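Local coordinates for protein D-alanyl-lipoteichoic acid synthetase (Streptococcus pneumoniae, PDB 3BMA) that probably takes part in the D-alanylation of lipoteichoic acid, a cell wall biogenesis pathway, at the streptococcal cell membrane, at residues C[291-296]-C[332-337]; C[40-45]-C[99-104]; C[19-24]-C[51-56]; C[63-68]-C[211-216]. The protein carries 1 engineered substitution. All blocks are in the same frame, centred on the assembly; numbering follows the deposited sequence.

Overall arrangement
The chain carries a parallel sheet with strands in the order 72-76, 43-47, 101-105, 291-296 and 333-335. Contact 2 joins the second and third strands, and contact 1 the fourth and fifth. The two touch, with a probable hydrogen bond from N291 N to K100 O at 2.8 Å; their centres lie about 16 Å apart. Contact 3 lies about 17 Å from contact 2, centre to centre, and W52 CH2 packs on V103 CG1. It involves the loop after strand 43-47, a region that usually contributes to the active site in SGNH hydrolases. Contact 4 lies farther out, its centre about 16 Å from that of contact 3. F55 O and Y212 OH probably hydrogen-bond there.

Contact 1 of 4, residues C[291-296]-C[332-337]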
loop_
_atom_site.group_PDB
_atom_site.type_symbol
_atom_site.label_atom_id
_atom_site.label_comp_id
_atom_site.label_asym_id
_atom_site.label_seq_id
_atom_site.Cartn_x
_atom_site.Cartn_y
_atom_site.Cartn_z
ATOM N N ASN C 291 -7.915 -34.453 16.503
ATOM C CA ASN C 291 -8.574 -35.487 17.293
ATOM C C ASN C 291 -8.248 -35.278 18.767
ATOM O O ASN C 291 -7.231 -35.764 19.259
ATOM C CB ASN C 291 -8.148 -36.882 16.820
ATOM C CG ASN C 291 -8.967 -38.001 17.449
ATOM O OD1 ASN C 291 -10.069 -37.786 17.964
ATOM N ND2 ASN C 291 -8.428 -39.213 17.398
ATOM N N PRO C 292 -9.114 -34.539 19.477
ATOM C CA PRO C 292 -8.881 -34.199 20.868
ATOM C C PRO C 292 -9.400 -35.244 21.847
ATOM O O PRO C 292 -10.417 -35.897 21.586
ATOM C CB PRO C 292 -9.682 -32.907 21.037
ATOM C CG PRO C 292 -10.781 -33.014 20.046
ATOM C CD PRO C 292 -10.379 -33.967 18.980
ATOM N N ILE C 293 -8.691 -35.409 22.959
ATOM C CA ILE C 293 -9.273 -36.065 24.124
ATOM C C ILE C 293 -9.557 -35.006 25.189
ATOM O O ILE C 293 -8.665 -34.261 25.589
ATOM C CB ILE C 293 -8.424 -37.264 24.655
ATOM C CG1 ILE C 293 -9.158 -37.976 25.802
ATOM C CG2 ILE C 293 -7.005 -36.839 25.050
ATOM C CD1 ILE C 293 -8.740 -39.429 26.010
ATOM N N PHE C 294 -10.815 -34.920 25.609
ATOM C CA PHE C 294 -11.231 -33.956 26.626
ATOM C C PHE C 294 -11.163 -34.528 28.037
ATOM O O PHE C 294 -11.496 -35.694 28.269
ATOM C CB PHE C 294 -12.631 -33.419 26.324
ATOM C CG PHE C 294 -12.733 -32.735 24.989
ATOM C CD1 PHE C 294 -12.280 -31.427 24.825
ATOM C CD2 PHE C 294 -13.252 -33.406 23.887
ATOM C CE1 PHE C 294 -12.363 -30.789 23.598
ATOM C CE2 PHE C 294 -13.336 -32.778 22.649
ATOM C CZ PHE C 294 -12.892 -31.468 22.505
ATOM N N ILE C 295 -10.718 -33.698 28.975
ATOM C CA ILE C 295 -10.594 -34.098 30.372
ATOM C C ILE C 295 -11.555 -33.261 31.206
ATOM O O ILE C 295 -11.520 -32.031 31.160
ATOM C CB ILE C 295 -9.149 -33.899 30.902
ATOM C CG1 ILE C 295 -8.094 -34.366 29.882
ATOM C CG2 ILE C 295 -8.973 -34.533 32.290
ATOM C CD1 ILE C 295 -8.086 -35.858 29.555
ATOM N N ILE C 296 -12.431 -33.932 31.949
ATOM C CA ILE C 296 -13.356 -33.239 32.836
ATOM C C ILE C 296 -13.001 -33.578 34.285
ATOM O O ILE C 296 -13.330 -34.662 34.756
ATOM C CB ILE C 296 -14.835 -33.572 32.522
ATOM C CG1 ILE C 296 -15.127 -33.379 31.029
ATOM C CG2 ILE C 296 -15.767 -32.701 33.361
ATOM C CD1 ILE C 296 -16.572 -33.634 30.629
ATOM N N ASN C 332 -14.265 -38.597 22.514
ATOM C CA ASN C 332 -13.116 -38.947 23.342
ATOM C C ASN C 332 -13.116 -38.095 24.611
ATOM O O ASN C 332 -12.460 -37.060 24.673
ATOM C CB ASN C 332 -11.798 -38.757 22.578
ATOM C CG ASN C 332 -11.745 -39.532 21.272
ATOM O OD1 ASN C 332 -12.180 -40.680 21.190
ATOM N ND2 ASN C 332 -11.184 -38.904 20.242
ATOM N N ILE C 333 -13.873 -38.527 25.614
ATOM C CA ILE C 333 -14.025 -37.764 26.851
ATOM C C ILE C 333 -13.584 -38.590 28.049
ATOM O O ILE C 333 -14.214 -39.597 28.384
ATOM C CB ILE C 333 -15.493 -37.319 27.081
ATOM C CG1 ILE C 333 -16.051 -36.589 25.859
ATOM C CG2 ILE C 333 -15.597 -36.454 28.328
ATOM C CD1 ILE C 333 -17.545 -36.413 25.887
ATOM N N ALA C 334 -12.500 -38.158 28.688
ATOM C CA ALA C 334 -12.048 -38.746 29.943
ATOM C C ALA C 334 -12.690 -38.003 31.120
ATOM O O ALA C 334 -12.144 -37.029 31.641
ATOM C CB ALA C 334 -10.531 -38.721 30.035
ATOM N N ASP C 335 -13.866 -38.481 31.516
ATOM C CA ASP C 335 -14.687 -37.864 32.551
ATOM C C ASP C 335 -14.283 -38.372 33.936
ATOM O O ASP C 335 -14.401 -39.561 34.233
ATOM C CB ASP C 335 -16.157 -38.185 32.265
ATOM C CG ASP C 335 -17.126 -37.341 33.074
ATOM O OD1 ASP C 335 -18.303 -37.257 32.659
ATOM O OD2 ASP C 335 -16.734 -36.766 34.109
ATOM N N PHE C 336 -13.816 -37.458 34.780
ATOM C CA PHE C 336 -13.388 -37.790 36.136
ATOM C C PHE C 336 -14.201 -37.050 37.188
ATOM O O PHE C 336 -13.859 -37.095 38.364
ATOM C CB PHE C 336 -11.904 -37.467 36.339
ATOM C CG PHE C 336 -10.989 -38.171 35.383
ATOM C CD1 PHE C 336 -10.776 -39.543 35.480
ATOM C CD2 PHE C 336 -10.326 -37.458 34.390
ATOM C CE1 PHE C 336 -9.923 -40.197 34.593
ATOM C CE2 PHE C 336 -9.469 -38.101 33.501
ATOM C CZ PHE C 336 -9.269 -39.474 33.602
ATOM N N SER C 337 -15.285 -36.400 36.762
ATOM C CA SER C 337 -16.107 -35.549 37.627
ATOM C C SER C 337 -16.757 -36.238 38.836
ATOM O O SER C 337 -17.161 -35.564 39.787
ATOM C CB SER C 337 -17.193 -34.862 36.801
ATOM O OG SER C 337 -18.185 -35.795 36.412
HETATM O O HOH W 1 -11.052 -41.189 17.603
HETATM O O HOH W 2 -12.911 -36.056 20.777
#
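The backbone N of A334 donates to F294 O at 2.7 Å, the shortest of the ladder bonds between these strands. F294 N in turn donates to N332 O, and I296 N to A334 O. F336 N continues the series to I296 O at 2.8 Å, just past strand 333-335. The two chains run parallel, their axes 15° apart. This pairing forms one border of the five-stranded parallel sheet of the SGNH hydrolase fold, with 333-335 as the outermost strand on its side. On one face, I295 CD1 rests 3.8 Å from A334 CB. The CG2 branch of I295 lies anti to the backbone N and meets the F336 ring at its edge, 3.8 Å from CE2. Helix 355-369 covers this face through F360 and F367. On the other face, I296 CD1 touches I333 CG2 at 3.8 Å, and helix 311-326 packs against F294 and I296. At the start of the pairing, P292 O takes a bond from a water at 2.6 Å and a weak one from N332 ND2. The side-chain amide of N291 is held by T372 O. D335 OD2 accepts from S337 N at 3.0 Å, an Asx turn, while D335 OD1 forms a salt bridge with R322.

Contact 2 of 4, residues C[40-45]-C[99-104]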
loop_
_atom_site.group_PDB
_atom_site.type_symbol
_atom_site.label_atom_id
_atom_site.label_comp_id
_atom_site.label_asym_id
_atom_site.label_seq_id
_atom_site.Cartn_x
_atom_site.Cartn_y
_atom_site.Cartn_z
ATOM N N ASN C 40 11.652 -35.034 14.107
ATOM C CA ASN C 40 12.427 -36.044 14.838
ATOM C C ASN C 40 11.783 -36.506 16.142
ATOM O O ASN C 40 11.939 -37.661 16.538
ATOM C CB ASN C 40 13.849 -35.540 15.107
ATOM C CG ASN C 40 14.535 -35.018 13.852
ATOM O OD1 ASN C 40 14.579 -35.694 12.822
ATOM N ND2 ASN C 40 15.078 -33.807 13.938
ATOM N N VAL C 41 11.081 -35.597 16.814
ATOM C CA VAL C 41 10.353 -35.921 18.046
ATOM C C VAL C 41 8.928 -35.374 18.019
ATOM O O VAL C 41 8.678 -34.276 17.517
ATOM C CB VAL C 41 11.073 -35.409 19.316
ATOM C CG1 VAL C 41 12.201 -36.355 19.718
ATOM C CG2 VAL C 41 11.590 -34.000 19.110
ATOM N N ARG C 42 8.001 -36.151 18.569
ATOM C CA ARG C 42 6.594 -35.778 18.576
ATOM C C ARG C 42 6.226 -35.014 19.842
ATOM O O ARG C 42 6.319 -35.540 20.950
ATOM C CB ARG C 42 5.714 -37.017 18.421
ATOM C CG ARG C 42 4.232 -36.729 18.385
ATOM C CD ARG C 42 3.452 -38.016 18.437
ATOM N NE ARG C 42 2.013 -37.782 18.482
ATOM C CZ ARG C 42 1.120 -38.696 18.847
ATOM N NH1 ARG C 42 1.518 -39.912 19.205
ATOM N NH2 ARG C 42 -0.171 -38.395 18.857
ATOM N N PHE C 43 5.830 -33.759 19.663
ATOM C CA PHE C 43 5.293 -32.959 20.747
ATOM C C PHE C 43 3.783 -32.842 20.573
ATOM O O PHE C 43 3.291 -32.642 19.459
ATOM C CB PHE C 43 5.965 -31.583 20.813
ATOM C CG PHE C 43 7.319 -31.598 21.479
ATOM C CD1 PHE C 43 7.436 -31.418 22.854
ATOM C CD2 PHE C 43 8.480 -31.785 20.730
ATOM C CE1 PHE C 43 8.694 -31.438 23.476
ATOM C CE2 PHE C 43 9.740 -31.800 21.344
ATOM C CZ PHE C 43 9.847 -31.630 22.714
ATOM N N VAL C 44 3.057 -32.994 21.677
ATOM C CA VAL C 44 1.598 -33.006 21.670
ATOM C C VAL C 44 1.083 -31.820 22.482
ATOM O O VAL C 44 1.472 -31.654 23.642
ATOM C CB VAL C 44 1.033 -34.331 22.261
ATOM C CG1 VAL C 44 -0.497 -34.356 22.208
ATOM C CG2 VAL C 44 1.590 -35.526 21.521
ATOM N N PRO C 45 0.219 -30.985 21.872
ATOM C CA PRO C 45 -0.386 -29.864 22.582
ATOM C C PRO C 45 -1.252 -30.329 23.749
ATOM O O PRO C 45 -2.227 -31.064 23.553
ATOM C CB PRO C 45 -1.255 -29.197 21.504
ATOM C CG PRO C 45 -0.672 -29.629 20.219
ATOM C CD PRO C 45 -0.226 -31.031 20.466
ATOM N N ASN C 99 -4.573 -32.162 11.308
ATOM C CA ASN C 99 -4.602 -33.641 11.381
ATOM C C ASN C 99 -3.841 -34.241 12.565
ATOM O O ASN C 99 -3.120 -35.234 12.414
ATOM C CB ASN C 99 -4.125 -34.298 10.069
ATOM C CG ASN C 99 -4.738 -33.674 8.830
ATOM O OD1 ASN C 99 -4.029 -33.080 8.019
ATOM N ND2 ASN C 99 -6.052 -33.817 8.667
ATOM N N LYS C 100 -4.000 -33.643 13.741
ATOM C CA LYS C 100 -3.216 -34.054 14.898
ATOM C C LYS C 100 -4.028 -34.348 16.156
ATOM O O LYS C 100 -5.192 -33.990 16.254
ATOM C CB LYS C 100 -2.099 -33.041 15.172
ATOM C CG LYS C 100 -0.741 -33.559 14.737
ATOM C CD LYS C 100 0.028 -32.556 13.912
ATOM C CE LYS C 100 1.209 -33.233 13.232
ATOM N NZ LYS C 100 1.865 -32.342 12.238
ATOM N N GLN C 101 -3.405 -35.036 17.108
ATOM C CA GLN C 101 -4.047 -35.307 18.387
ATOM C C GLN C 101 -3.674 -34.241 19.412
ATOM O O GLN C 101 -2.518 -33.812 19.475
ATOM C CB GLN C 101 -3.664 -36.694 18.904
ATOM C CG GLN C 101 -4.299 -37.849 18.142
ATOM C CD GLN C 101 -3.981 -39.200 18.762
ATOM O OE1 GLN C 101 -2.839 -39.477 19.132
ATOM N NE2 GLN C 101 -4.994 -40.049 18.874
ATOM N N VAL C 102 -4.662 -33.802 20.194
ATOM C CA VAL C 102 -4.428 -32.884 21.319
ATOM C C VAL C 102 -5.113 -33.361 22.618
ATOM O O VAL C 102 -5.975 -34.247 22.590
ATOM C CB VAL C 102 -4.864 -31.408 21.007
ATOM C CG1 VAL C 102 -4.291 -30.903 19.674
ATOM C CG2 VAL C 102 -6.369 -31.255 21.029
ATOM N N VAL C 103 -4.700 -32.777 23.745
ATOM C CA VAL C 103 -5.382 -32.941 25.033
ATOM C C VAL C 103 -5.990 -31.592 25.411
ATOM O O VAL C 103 -5.296 -30.577 25.424
ATOM C CB VAL C 103 -4.408 -33.408 26.151
ATOM C CG1 VAL C 103 -5.091 -33.395 27.518
ATOM C CG2 VAL C 103 -3.870 -34.785 25.847
ATOM N N TYR C 104 -7.286 -31.580 25.701
ATOM C CA TYR C 104 -7.973 -30.352 26.074
ATOM C C TYR C 104 -8.741 -30.532 27.380
ATOM O O TYR C 104 -9.756 -31.219 27.416
ATOM C CB TYR C 104 -8.909 -29.904 24.944
ATOM C CG TYR C 104 -9.359 -28.468 25.052
ATOM C CD1 TYR C 104 -8.594 -27.440 24.505
ATOM C CD2 TYR C 104 -10.547 -28.133 25.697
ATOM C CE1 TYR C 104 -8.990 -26.118 24.605
ATOM C CE2 TYR C 104 -10.955 -26.812 25.803
ATOM C CZ TYR C 104 -10.171 -25.812 25.250
ATOM O OH TYR C 104 -10.562 -24.503 25.354
HETATM O O HOH W 3 -0.712 -36.673 16.281
#
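V103 N donates to P45 O at 3.0 Å in an almost straight bond, 177° at the hydrogen. This is the tight, buried part of the contact. The P45 ring lies across V102, with CG 3.9 Å from V102 CG1. P45 has no backbone N-H to offer Q101 O; its CD sits 3.7 Å from that oxygen instead. V44 CG1, anti to the backbone N, comes within 3.4 Å of the same Q101 O. The short strand segments splay by 45°, and their earlier ends are held by side chains. R42 is extended and reaches over with NH2, which donates to Q101 OE1 at 2.9 Å. The bond uses a lone pair of OE1, and the amide and guanidinium are nearly coplanar. A water accepts from Q101 N and, weakly, from R42 NH2 on this looser, partly exposed side. R42 NH1 binds L368 O and Q101 NE2 binds F367 O. Both polar groups are thus fixed in rotation by carbonyls at the end of helix 355-369, which ties the end of that helix to the start of strand 101-105 and to the residue just before strand 43-47.

Contact 3 of 4, residues C[19-24]-C[51-56]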
loop_
_atom_site.group_PDB
_atom_site.type_symbol
_atom_site.label_atom_id
_atom_site.label_comp_id
_atom_site.label_asym_id
_atom_site.label_seq_id
_atom_site.Cartn_x
_atom_site.Cartn_y
_atom_site.Cartn_z
ATOM N N VAL C 19 7.789 -27.762 29.102
ATOM C CA VAL C 19 7.456 -27.882 30.522
ATOM C C VAL C 19 7.665 -26.586 31.315
ATOM O O VAL C 19 7.528 -26.581 32.541
ATOM C CB VAL C 19 8.245 -29.040 31.191
ATOM C CG1 VAL C 19 7.949 -30.359 30.499
ATOM C CG2 VAL C 19 9.737 -28.759 31.173
ATOM N N ALA C 20 7.989 -25.497 30.613
ATOM C CA ALA C 20 8.260 -24.197 31.249
ATOM C C ALA C 20 7.040 -23.598 31.940
ATOM O O ALA C 20 7.167 -22.989 33.006
ATOM C CB ALA C 20 8.819 -23.204 30.238
ATOM N N THR C 21 5.869 -23.797 31.332
ATOM C CA THR C 21 4.595 -23.213 31.783
ATOM C C THR C 21 4.721 -21.748 32.220
ATOM O O THR C 21 4.330 -21.377 33.330
ATOM C CB THR C 21 3.886 -24.072 32.879
ATOM O OG1 THR C 21 4.775 -24.310 33.978
ATOM C CG2 THR C 21 3.414 -25.404 32.306
ATOM N N THR C 22 5.313 -20.938 31.348
ATOM C CA THR C 22 5.398 -19.499 31.560
ATOM C C THR C 22 4.383 -18.836 30.647
ATOM O O THR C 22 3.700 -19.517 29.875
ATOM C CB THR C 22 6.817 -18.937 31.272
ATOM O OG1 THR C 22 7.277 -19.395 29.993
ATOM C CG2 THR C 22 7.803 -19.361 32.356
ATOM N N ILE C 23 4.280 -17.515 30.746
ATOM C CA ILE C 23 3.415 -16.732 29.870
ATOM C C ILE C 23 3.968 -16.802 28.448
ATOM O O ILE C 23 3.208 -16.968 27.493
ATOM C CB ILE C 23 3.282 -15.266 30.366
ATOM C CG1 ILE C 23 2.624 -15.235 31.749
ATOM C CG2 ILE C 23 2.461 -14.433 29.395
ATOM C CD1 ILE C 23 2.904 -13.980 32.543
ATOM N N ASP C 24 5.296 -16.729 28.338
ATOM C CA ASP C 24 6.009 -16.797 27.059
ATOM C C ASP C 24 5.794 -18.098 26.288
ATOM O O ASP C 24 5.508 -18.060 25.097
ATOM C CB ASP C 24 7.509 -16.547 27.258
ATOM C CG ASP C 24 7.850 -15.066 27.408
ATOM O OD1 ASP C 24 9.059 -14.744 27.419
ATOM O OD2 ASP C 24 6.928 -14.225 27.509
ATOM N N GLU C 51 -3.607 -26.461 35.344
ATOM C CA GLU C 51 -3.541 -27.912 35.525
ATOM C C GLU C 51 -2.128 -28.474 35.430
ATOM O O GLU C 51 -1.773 -29.384 36.173
ATOM C CB GLU C 51 -4.451 -28.626 34.519
ATOM C CG GLU C 51 -5.875 -28.885 35.014
ATOM C CD GLU C 51 -6.784 -27.663 34.943
ATOM O OE1 GLU C 51 -7.829 -27.670 35.631
ATOM O OE2 GLU C 51 -6.467 -26.703 34.202
ATOM N N TRP C 52 -1.322 -27.924 34.524
ATOM C CA TRP C 52 0.036 -28.432 34.293
ATOM C C TRP C 52 1.096 -27.764 35.159
ATOM O O TRP C 52 2.272 -28.115 35.073
ATOM C CB TRP C 52 0.438 -28.290 32.815
ATOM C CG TRP C 52 -0.687 -28.380 31.827
ATOM C CD1 TRP C 52 -1.141 -27.381 31.015
ATOM C CD2 TRP C 52 -1.497 -29.529 31.542
ATOM N NE1 TRP C 52 -2.184 -27.832 30.241
ATOM C CE2 TRP C 52 -2.428 -29.145 30.548
ATOM C CE3 TRP C 52 -1.534 -30.842 32.035
ATOM C CZ2 TRP C 52 -3.382 -30.030 30.033
ATOM C CZ3 TRP C 52 -2.484 -31.720 31.523
ATOM C CH2 TRP C 52 -3.394 -31.309 30.530
ATOM N N LEU C 53 0.681 -26.806 35.987
ATOM C CA LEU C 53 1.614 -25.996 36.774
ATOM C C LEU C 53 2.310 -26.726 37.923
ATOM O O LEU C 53 3.512 -26.542 38.132
ATOM C CB LEU C 53 0.929 -24.730 37.296
ATOM C CG LEU C 53 1.011 -23.497 36.397
ATOM C CD1 LEU C 53 0.077 -22.421 36.910
ATOM C CD2 LEU C 53 2.444 -22.976 36.323
ATOM N N ARG C 54 1.557 -27.536 38.668
ATOM C CA ARG C 54 2.126 -28.301 39.775
ATOM C C ARG C 54 2.510 -29.714 39.346
ATOM O O ARG C 54 1.672 -30.484 38.862
ATOM C CB ARG C 54 1.183 -28.328 40.987
ATOM C CG ARG C 54 1.136 -27.029 41.803
ATOM C CD ARG C 54 2.325 -26.875 42.764
ATOM N NE ARG C 54 3.418 -26.090 42.185
ATOM C CZ ARG C 54 4.599 -26.580 41.813
ATOM N NH1 ARG C 54 5.512 -25.770 41.296
ATOM N NH2 ARG C 54 4.877 -27.872 41.957
ATOM N N PHE C 55 3.787 -30.036 39.530
ATOM C CA PHE C 55 4.362 -31.295 39.085
ATOM C C PHE C 55 4.530 -32.279 40.236
ATOM O O PHE C 55 4.817 -31.884 41.369
ATOM C CB PHE C 55 5.734 -31.043 38.452
ATOM C CG PHE C 55 5.685 -30.348 37.112
ATOM C CD1 PHE C 55 5.399 -28.986 37.018
ATOM C CD2 PHE C 55 5.967 -31.052 35.944
ATOM C CE1 PHE C 55 5.379 -28.343 35.785
ATOM C CE2 PHE C 55 5.947 -30.414 34.704
ATOM C CZ PHE C 55 5.647 -29.058 34.626
ATOM N N ASP C 56 4.337 -33.560 39.929
ATOM C CA ASP C 56 4.695 -34.655 40.835
ATOM C C ASP C 56 5.274 -35.827 40.039
ATOM O O ASP C 56 5.600 -35.675 38.860
ATOM C CB ASP C 56 3.518 -35.075 41.739
ATOM C CG ASP C 56 2.262 -35.446 40.958
ATOM O OD1 ASP C 56 1.252 -34.725 41.087
ATOM O OD2 ASP C 56 2.270 -36.461 40.229
#
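T21 carries the largest share of the contact from its segment, by van der Waals touches. Its OG1 and CG2 face different residues. CG2 lies 4.0 Å from W52 O and 4.2 Å from W52 CB, while OG1 lies 3.6 Å from L53 CD2. The first torsion (chi1 54°) sets OG1 between the backbone N and the carbonyl carbon and leaves CG2 to reach the W52 side. F55 adds the aromatic part. Its CZ is 3.7 Å from V19 O, an oblique approach, and 4.3 Å from V19 CB. The ring also stacks with H59 and H208, while W52 meets F46 edge to face. L75 of strand 72-76 touches T21, W52 and F55. The polar terms stay inside the segments or go to neighbouring parts of the chain. T21 OG1 gives a weak bond to A20 O at 2.9 Å, and T22 caps the N-terminus of helix 23-27. W52 O receives a weak bond from H59 NE2. The T21 hydroxyl probably directs its proton, weakly, to A20 O, and shape and apolar burial join the turn before helix 23-27 to the loop after strand 43-47.

Contact 4 of 4, residues C[63-68]-C[211-216]; sequences LAEKYN and KYLKIL
The last turn of helix 60-66 faces a helix-like bend at 213-215, with the K66 and L213 CA atoms 5.9 Å apart. K66 carries the polar link. Its chain leaves anti to the backbone N (chi1 157°) and then folds at each of the next three torsions. This curl brings NZ back to L213 O, to which it donates at 2.8 Å. NZ is also 2.8 Å from L216 O, but the angle there is too poor for a hydrogen bond. The two carbonyl oxygens probably help to offset the charge of the ammonium group. On the way, K66 CG passes over the centre of the Y67 ring. L213 packs against the base of this arm, with CD2 3.8 Å from K66 CB and 4.1 Å from E65 CB. The carboxylate of E65 turns to R72 in a salt bridge. L216 packs on L63 and Y67. Its CD2 lies 3.9 Å from L63 CD2 and 3.8 Å from Y67 CE2, and its side chain crosses both at about a right angle. Y67 OH is held by P217 O, just past L216, and F220 meets the Y67 ring edge to face. Helix 60-66 lies in the crossover between the neighbouring parallel strands 43-47 and 72-76, a beta-alpha-beta unit of the SGNH-type alpha/beta fold, and the 211-216 loop packs on the end of that helix.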
loop_
_atom_site.group_PDB
_atom_site.type_symbol
_atom_site.label_atom_id
_atom_site.label_comp_id
_atom_site.label_asym_id
_atom_site.label_seq_id
_atom_site.Cartn_x
_atom_site.Cartn_y
_atom_site.Cartn_z
ATOM N N LEU C 63 6.249 -38.769 33.318
ATOM C CA LEU C 63 6.047 -40.129 32.807
ATOM C C LEU C 63 6.523 -40.319 31.370
ATOM O O LEU C 63 7.017 -41.390 31.022
ATOM C CB LEU C 63 4.574 -40.542 32.912
ATOM C CG LEU C 63 3.873 -40.580 34.276
ATOM C CD1 LEU C 63 2.429 -41.017 34.092
ATOM C CD2 LEU C 63 4.584 -41.492 35.267
ATOM N N ALA C 64 6.378 -39.284 30.544
ATOM C CA ALA C 64 6.824 -39.342 29.148
ATOM C C ALA C 64 8.348 -39.352 29.003
ATOM O O ALA C 64 8.881 -39.931 28.052
ATOM C CB ALA C 64 6.220 -38.201 28.344
ATOM N N GLU C 65 9.038 -38.718 29.949
ATOM C CA GLU C 65 10.489 -38.560 29.882
ATOM C C GLU C 65 11.260 -39.783 30.384
ATOM O O GLU C 65 12.160 -40.273 29.692
ATOM C CB GLU C 65 10.933 -37.289 30.622
ATOM C CG GLU C 65 12.420 -36.944 30.477
ATOM C CD GLU C 65 12.882 -36.863 29.027
ATOM O OE1 GLU C 65 13.908 -37.498 28.706
ATOM O OE2 GLU C 65 12.226 -36.175 28.212
ATOM N N LYS C 66 10.914 -40.260 31.583
ATOM C CA LYS C 66 11.542 -41.451 32.167
ATOM C C LYS C 66 11.325 -42.672 31.278
ATOM O O LYS C 66 12.275 -43.390 30.957
ATOM C CB LYS C 66 11.037 -41.691 33.607
ATOM C CG LYS C 66 11.143 -43.133 34.179
ATOM C CD LYS C 66 12.567 -43.733 34.211
ATOM C CE LYS C 66 13.466 -43.107 35.255
ATOM N NZ LYS C 66 13.168 -43.635 36.610
ATOM N N TYR C 67 10.084 -42.877 30.849
ATOM C CA TYR C 67 9.723 -44.087 30.119
ATOM C C TYR C 67 9.875 -43.974 28.599
ATOM O O TYR C 67 9.472 -44.886 27.869
ATOM C CB TYR C 67 8.325 -44.562 30.539
ATOM C CG TYR C 67 8.229 -44.796 32.035
ATOM C CD1 TYR C 67 8.933 -45.837 32.641
ATOM C CD2 TYR C 67 7.460 -43.964 32.845
ATOM C CE1 TYR C 67 8.864 -46.050 34.013
ATOM C CE2 TYR C 67 7.382 -44.168 34.219
ATOM C CZ TYR C 67 8.088 -45.214 34.795
ATOM O OH TYR C 67 8.013 -45.421 36.153
ATOM N N ASN C 68 10.477 -42.866 28.151
ATOM C CA ASN C 68 10.850 -42.626 26.746
ATOM C C ASN C 68 9.714 -42.923 25.762
ATOM O O ASN C 68 9.852 -43.736 24.840
ATOM C CB ASN C 68 12.141 -43.393 26.388
ATOM C CG ASN C 68 12.764 -42.937 25.067
ATOM O OD1 ASN C 68 12.494 -41.838 24.576
ATOM N ND2 ASN C 68 13.601 -43.792 24.488
ATOM N N LYS C 211 13.941 -33.821 38.652
ATOM C CA LYS C 211 13.980 -34.255 40.051
ATOM C C LYS C 211 13.059 -35.441 40.352
ATOM O O LYS C 211 13.332 -36.225 41.264
ATOM C CB LYS C 211 13.683 -33.088 41.008
ATOM C CG LYS C 211 14.815 -32.051 41.177
ATOM C CD LYS C 211 15.964 -32.509 42.089
ATOM C CE LYS C 211 17.197 -32.961 41.303
ATOM N NZ LYS C 211 17.807 -31.872 40.486
ATOM N N TYR C 212 11.980 -35.571 39.582
ATOM C CA TYR C 212 11.026 -36.671 39.760
ATOM C C TYR C 212 11.386 -37.930 38.955
ATOM O O TYR C 212 10.700 -38.953 39.052
ATOM C CB TYR C 212 9.601 -36.215 39.423
ATOM C CG TYR C 212 9.027 -35.191 40.377
ATOM C CD1 TYR C 212 8.518 -35.574 41.615
ATOM C CD2 TYR C 212 8.983 -33.840 40.035
ATOM C CE1 TYR C 212 7.989 -34.636 42.496
ATOM C CE2 TYR C 212 8.450 -32.891 40.908
ATOM C CZ TYR C 212 7.954 -33.298 42.136
ATOM O OH TYR C 212 7.427 -32.371 43.007
ATOM N N LEU C 213 12.458 -37.852 38.170
ATOM C CA LEU C 213 12.912 -38.985 37.364
ATOM C C LEU C 213 13.638 -40.033 38.206
ATOM O O LEU C 213 13.589 -41.223 37.901
ATOM C CB LEU C 213 13.816 -38.518 36.214
ATOM C CG LEU C 213 13.258 -37.567 35.147
ATOM C CD1 LEU C 213 14.338 -37.199 34.139
ATOM C CD2 LEU C 213 12.043 -38.143 34.439
ATOM N N LYS C 214 14.303 -39.584 39.267
ATOM C CA LYS C 214 15.081 -40.471 40.133
ATOM C C LYS C 214 14.211 -41.365 41.022
ATOM O O LYS C 214 14.562 -42.521 41.276
ATOM C CB LYS C 214 16.061 -39.656 40.984
ATOM C CG LYS C 214 17.126 -38.938 40.167
ATOM C CD LYS C 214 17.731 -37.772 40.931
ATOM C CE LYS C 214 18.668 -36.969 40.043
ATOM N NZ LYS C 214 19.201 -35.766 40.740
ATOM N N ILE C 215 13.074 -40.836 41.471
ATOM C CA ILE C 215 12.179 -41.553 42.389
ATOM C C ILE C 215 11.302 -42.621 41.714
ATOM O O ILE C 215 10.754 -43.498 42.388
ATOM C CB ILE C 215 11.294 -40.577 43.225
ATOM C CG1 ILE C 215 10.339 -39.779 42.324
ATOM C CG2 ILE C 215 12.170 -39.651 44.079
ATOM C CD1 ILE C 215 9.107 -39.236 43.034
ATOM N N LEU C 216 11.179 -42.545 40.389
ATOM C CA LEU C 216 10.357 -43.478 39.615
ATOM C C LEU C 216 11.084 -44.788 39.295
ATOM O O LEU C 216 12.291 -44.771 39.036
ATOM C CB LEU C 216 9.868 -42.808 38.321
ATOM C CG LEU C 216 8.403 -42.352 38.243
ATOM C CD1 LEU C 216 7.958 -41.543 39.462
ATOM C CD2 LEU C 216 8.149 -41.585 36.951
#